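Local coordinates for protein sarcosine oxidase (PDB 1Y56) that probably oxidises L-proline as the FAD-binding beta subunit of an L-proline dehydrogenase complex that also carries FMN, at residues B[220-231]-B[299-310]. Sequence-based numbering, arbitrary orientation.
Sequences IEPYKHQAVITQ and LILRTWAGYYAK. With FMN (flavin mononucleotide), chain E.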
# COMPACT_ATOMS: atom_id res chain seq x y z
N ILE B 220 47.22 6.96 1.76
CA ILE B 220 46.94 5.93 0.77
C ILE B 220 45.51 6.12 0.29
O ILE B 220 44.58 5.94 1.07
CB ILE B 220 47.12 4.51 1.36
CG1 ILE B 220 48.54 4.32 1.90
CG2 ILE B 220 46.82 3.45 0.31
CD1 ILE B 220 48.73 3.02 2.67
N GLU B 221 45.34 6.50 -0.97
CA GLU B 221 44.01 6.79 -1.49
C GLU B 221 43.58 5.77 -2.54
O GLU B 221 44.37 5.42 -3.42
CB GLU B 221 43.96 8.18 -2.13
CG GLU B 221 44.23 9.39 -1.23
CD GLU B 221 43.43 9.38 0.06
OE1 GLU B 221 43.96 9.92 1.07
OE2 GLU B 221 42.29 8.84 0.09
N PRO B 222 42.30 5.31 -2.49
CA PRO B 222 41.81 4.44 -3.55
C PRO B 222 41.49 5.23 -4.81
O PRO B 222 40.78 6.25 -4.75
CB PRO B 222 40.53 3.84 -2.95
CG PRO B 222 40.05 4.87 -2.01
CD PRO B 222 41.27 5.57 -1.46
N TYR B 223 42.04 4.79 -5.94
CA TYR B 223 41.73 5.40 -7.24
C TYR B 223 41.14 4.39 -8.18
O TYR B 223 41.51 3.22 -8.17
CB TYR B 223 42.98 5.97 -7.90
CG TYR B 223 43.41 7.28 -7.32
CD1 TYR B 223 43.08 8.48 -7.95
CD2 TYR B 223 44.15 7.33 -6.13
CE1 TYR B 223 43.48 9.70 -7.42
CE2 TYR B 223 44.55 8.53 -5.59
CZ TYR B 223 44.21 9.71 -6.23
OH TYR B 223 44.62 10.90 -5.68
N LYS B 224 40.24 4.87 -9.01
CA LYS B 224 39.59 4.01 -9.96
C LYS B 224 40.44 3.86 -11.20
O LYS B 224 40.62 4.82 -11.94
CB LYS B 224 38.22 4.56 -10.32
CG LYS B 224 37.35 3.53 -11.02
CD LYS B 224 35.88 3.92 -10.98
CE LYS B 224 35.48 4.83 -12.13
NZ LYS B 224 34.00 4.96 -12.14
N HIS B 225 40.98 2.66 -11.40
CA HIS B 225 41.56 2.25 -12.69
C HIS B 225 40.66 1.24 -13.39
O HIS B 225 39.79 0.64 -12.74
CB HIS B 225 43.00 1.77 -12.54
CG HIS B 225 43.99 2.89 -12.42
ND1 HIS B 225 44.14 3.64 -11.26
CD2 HIS B 225 44.85 3.43 -13.32
CE1 HIS B 225 45.05 4.57 -11.46
NE2 HIS B 225 45.50 4.47 -12.69
N GLN B 226 40.81 1.09 -14.70
CA GLN B 226 39.90 0.25 -15.47
C GLN B 226 40.60 -0.72 -16.43
O GLN B 226 41.77 -0.54 -16.77
CB GLN B 226 38.88 1.11 -16.23
CG GLN B 226 37.89 1.85 -15.34
CD GLN B 226 36.85 2.62 -16.14
OE1 GLN B 226 35.97 2.02 -16.75
NE2 GLN B 226 36.94 3.94 -16.13
N ALA B 227 39.88 -1.75 -16.84
CA ALA B 227 40.41 -2.71 -17.80
C ALA B 227 39.36 -3.14 -18.82
O ALA B 227 38.16 -2.99 -18.59
CB ALA B 227 41.04 -3.92 -17.09
N VAL B 228 39.84 -3.67 -19.94
CA VAL B 228 38.99 -4.22 -20.98
C VAL B 228 39.41 -5.67 -21.25
O VAL B 228 40.55 -6.06 -20.98
CB VAL B 228 39.05 -3.36 -22.26
CG1 VAL B 228 40.45 -3.39 -22.86
CG2 VAL B 228 38.00 -3.78 -23.27
N ILE B 229 38.48 -6.47 -21.75
CA ILE B 229 38.82 -7.80 -22.26
C ILE B 229 38.18 -7.97 -23.63
O ILE B 229 37.02 -7.59 -23.84
CB ILE B 229 38.37 -8.94 -21.27
CG1 ILE B 229 38.86 -10.30 -21.75
CG2 ILE B 229 36.84 -8.97 -21.08
CD1 ILE B 229 40.33 -10.44 -21.71
N THR B 230 38.94 -8.50 -24.58
CA THR B 230 38.37 -8.77 -25.90
C THR B 230 37.94 -10.23 -26.00
O THR B 230 38.09 -11.00 -25.05
CB THR B 230 39.36 -8.45 -27.02
OG1 THR B 230 40.18 -9.60 -27.28
CG2 THR B 230 40.24 -7.28 -26.66
N GLN B 231 37.40 -10.60 -27.15
CA GLN B 231 37.07 -11.99 -27.45
C GLN B 231 38.35 -12.80 -27.55
O GLN B 231 39.39 -12.23 -27.87
CB GLN B 231 36.31 -12.06 -28.76
CG GLN B 231 37.11 -11.58 -29.93
CD GLN B 231 36.41 -11.84 -31.23
OE1 GLN B 231 35.92 -10.92 -31.90
NE2 GLN B 231 36.33 -13.12 -31.61
N LEU B 299 36.04 -7.91 -31.23
CA LEU B 299 34.94 -7.61 -30.32
C LEU B 299 35.43 -7.33 -28.89
O LEU B 299 36.22 -8.11 -28.33
CB LEU B 299 33.99 -8.80 -30.30
CG LEU B 299 32.70 -8.85 -31.11
CD1 LEU B 299 32.53 -7.70 -32.08
CD2 LEU B 299 32.61 -10.19 -31.82
N ILE B 300 34.96 -6.22 -28.30
CA ILE B 300 35.10 -6.01 -26.86
C ILE B 300 33.94 -6.71 -26.17
O ILE B 300 32.80 -6.55 -26.59
CB ILE B 300 35.05 -4.52 -26.49
CG1 ILE B 300 36.29 -3.81 -26.99
CG2 ILE B 300 34.96 -4.35 -24.98
CD1 ILE B 300 36.13 -2.32 -27.08
N LEU B 301 34.23 -7.48 -25.12
CA LEU B 301 33.19 -8.26 -24.43
C LEU B 301 32.66 -7.59 -23.18
O LEU B 301 31.46 -7.53 -22.97
CB LEU B 301 33.69 -9.66 -24.08
CG LEU B 301 33.93 -10.61 -25.26
CD1 LEU B 301 34.35 -11.97 -24.75
CD2 LEU B 301 32.71 -10.71 -26.17
N ARG B 302 33.58 -7.11 -22.34
CA ARG B 302 33.27 -6.52 -21.05
C ARG B 302 34.39 -5.55 -20.66
O ARG B 302 35.50 -5.60 -21.19
CB ARG B 302 33.10 -7.62 -19.98
CG ARG B 302 33.07 -7.13 -18.51
CD ARG B 302 32.80 -8.27 -17.50
NE ARG B 302 31.37 -8.53 -17.41
CZ ARG B 302 30.61 -8.34 -16.32
NH1 ARG B 302 29.31 -8.61 -16.39
NH2 ARG B 302 31.14 -7.90 -15.18
N THR B 303 34.06 -4.66 -19.73
CA THR B 303 34.98 -3.70 -19.16
C THR B 303 34.75 -3.74 -17.65
O THR B 303 33.62 -3.97 -17.22
CB THR B 303 34.63 -2.31 -19.69
OG1 THR B 303 35.18 -2.17 -21.00
CG2 THR B 303 35.20 -1.23 -18.81
N TRP B 304 35.81 -3.56 -16.85
CA TRP B 304 35.62 -3.47 -15.40
C TRP B 304 36.57 -2.46 -14.73
O TRP B 304 37.38 -1.82 -15.40
CB TRP B 304 35.72 -4.85 -14.74
CG TRP B 304 37.08 -5.42 -14.74
CD1 TRP B 304 37.98 -5.39 -13.73
CD2 TRP B 304 37.71 -6.11 -15.82
NE1 TRP B 304 39.14 -6.02 -14.10
CE2 TRP B 304 39.00 -6.47 -15.38
CE3 TRP B 304 37.30 -6.47 -17.11
CZ2 TRP B 304 39.89 -7.18 -16.19
CZ3 TRP B 304 38.19 -7.15 -17.91
CH2 TRP B 304 39.46 -7.51 -17.45
N ALA B 305 36.44 -2.33 -13.41
CA ALA B 305 37.24 -1.39 -12.64
C ALA B 305 37.78 -2.01 -11.34
O ALA B 305 37.28 -3.02 -10.85
CB ALA B 305 36.44 -0.14 -12.32
N GLY B 306 38.81 -1.37 -10.78
CA GLY B 306 39.40 -1.78 -9.52
C GLY B 306 40.22 -0.65 -8.93
O GLY B 306 40.46 0.38 -9.58
N TYR B 307 40.67 -0.86 -7.69
CA TYR B 307 41.42 0.16 -6.98
C TYR B 307 42.92 0.08 -7.25
O TYR B 307 43.50 -1.01 -7.23
CB TYR B 307 41.20 0.04 -5.48
CG TYR B 307 39.75 -0.01 -5.05
CD1 TYR B 307 38.78 0.76 -5.69
CD2 TYR B 307 39.36 -0.79 -3.97
CE1 TYR B 307 37.45 0.73 -5.29
CE2 TYR B 307 38.05 -0.83 -3.55
CZ TYR B 307 37.10 -0.07 -4.21
OH TYR B 307 35.79 -0.11 -3.79
N TYR B 308 43.54 1.21 -7.52
CA TYR B 308 44.95 1.35 -7.21
C TYR B 308 44.92 1.97 -5.83
O TYR B 308 44.14 2.89 -5.58
CB TYR B 308 45.63 2.31 -8.18
CG TYR B 308 46.14 1.76 -9.50
CD1 TYR B 308 45.66 0.54 -10.03
CD2 TYR B 308 47.08 2.48 -10.24
CE1 TYR B 308 46.13 0.07 -11.28
CE2 TYR B 308 47.55 2.03 -11.47
CZ TYR B 308 47.08 0.83 -11.99
OH TYR B 308 47.58 0.41 -13.21
N ALA B 309 45.71 1.45 -4.90
CA ALA B 309 45.90 2.11 -3.61
C ALA B 309 47.15 2.97 -3.71
O ALA B 309 48.27 2.48 -3.48
CB ALA B 309 46.01 1.11 -2.49
N LYS B 310 46.96 4.24 -4.07
CA LYS B 310 48.06 5.16 -4.39
C LYS B 310 48.69 5.87 -3.18
O LYS B 310 47.97 6.32 -2.29
CB LYS B 310 47.60 6.19 -5.41
CG LYS B 310 47.71 5.73 -6.86
CD LYS B 310 47.62 6.90 -7.86
CE LYS B 310 48.84 7.82 -7.80
NZ LYS B 310 48.72 8.99 -8.74
N1 FMN E . 35.14 -10.82 -18.04
C2 FMN E . 34.59 -11.43 -19.11
O2 FMN E . 33.41 -11.18 -19.43
N3 FMN E . 35.31 -12.31 -19.85
C4 FMN E . 36.58 -12.59 -19.53
O4 FMN E . 37.23 -13.41 -20.21
C4A FMN E . 37.17 -11.97 -18.42
N5 FMN E . 38.46 -12.24 -18.06
C5A FMN E . 39.05 -11.65 -16.99
C6 FMN E . 40.38 -11.97 -16.67
C7 FMN E . 41.01 -11.38 -15.57
C7M FMN E . 42.45 -11.76 -15.28
C8 FMN E . 40.30 -10.46 -14.79
C8M FMN E . 40.91 -9.79 -13.61
C9 FMN E . 38.97 -10.15 -15.10
C9A FMN E . 38.34 -10.74 -16.20
N10 FMN E . 36.99 -10.45 -16.55
C10 FMN E . 36.41 -11.07 -17.67
C1' FMN E . 36.20 -9.49 -15.80
C2' FMN E . 35.51 -10.12 -14.62
O2' FMN E . 34.10 -10.19 -14.94
C3' FMN E . 35.88 -9.27 -13.40
O3' FMN E . 36.06 -10.06 -12.21
C4' FMN E . 34.86 -8.21 -13.16
O4' FMN E . 34.13 -7.85 -14.08
C5' FMN E . 34.72 -7.59 -11.78
O5' FMN E . 33.37 -7.74 -11.35
P FMN E . 32.28 -6.60 -11.68
O1P FMN E . 32.62 -5.51 -10.70
O2P FMN E . 30.96 -7.30 -11.45
O3P FMN E . 32.48 -6.19 -13.11
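Ala227 and Ile229 press on the indole of Trp304: Ala227 CB sits over one face of the six-membered ring, 3.6 Å from Trp304 CZ2, while Ile229 CB meets the ring edge near its plane. The opposite face carries the FMN, whose C9 lies 3.3 Å from Trp304 CZ2. A first torsion of 70° sets Trp304 CG between backbone N and carbonyl carbon, laying the indole between strand 221-230 and the flavin; its NE1 is tied to Arg46 O. On the sheet face away from the indole, Val228 CG2 packs on Ile300 CG2, under helix 278-291. Farther along the indole's side, the His225 and Tyr308 rings stack face to face, planes at 12°, though their exact spacing is doubtful, and Lys310 CD rides over one face of Tyr223. Antiparallel backbone bonds join the strands from Glu221-Lys310 to Ile229-Arg302. A beta bulge then shifts the register, with Ile229 O receiving Leu301 N at 3.1 Å. Past it, the extended Gln231 side chain brings OE1 to the N-H of Leu299, which meets a lone pair at 3.1 Å, as Leu299 O accepts Gln231 N. Leu299 and Ile300 pair with a strand of another protein chain, extending the sheet across the interface. At the polar edge Arg302, bent at chi3 (-83°), brings NH2 to FMN O4' (3.2 Å, hydrogen bond) and to phosphate O3P (3.0 Å), while NE and NH1 bond to a neighbouring chain of another protein. Gly306, Tyr307 and Tyr308 touch FAD, so strand 299-310 reaches both flavins, with Ile229 joining at FMN; the guanidinium would be expected to offset the phosphate's negative charge.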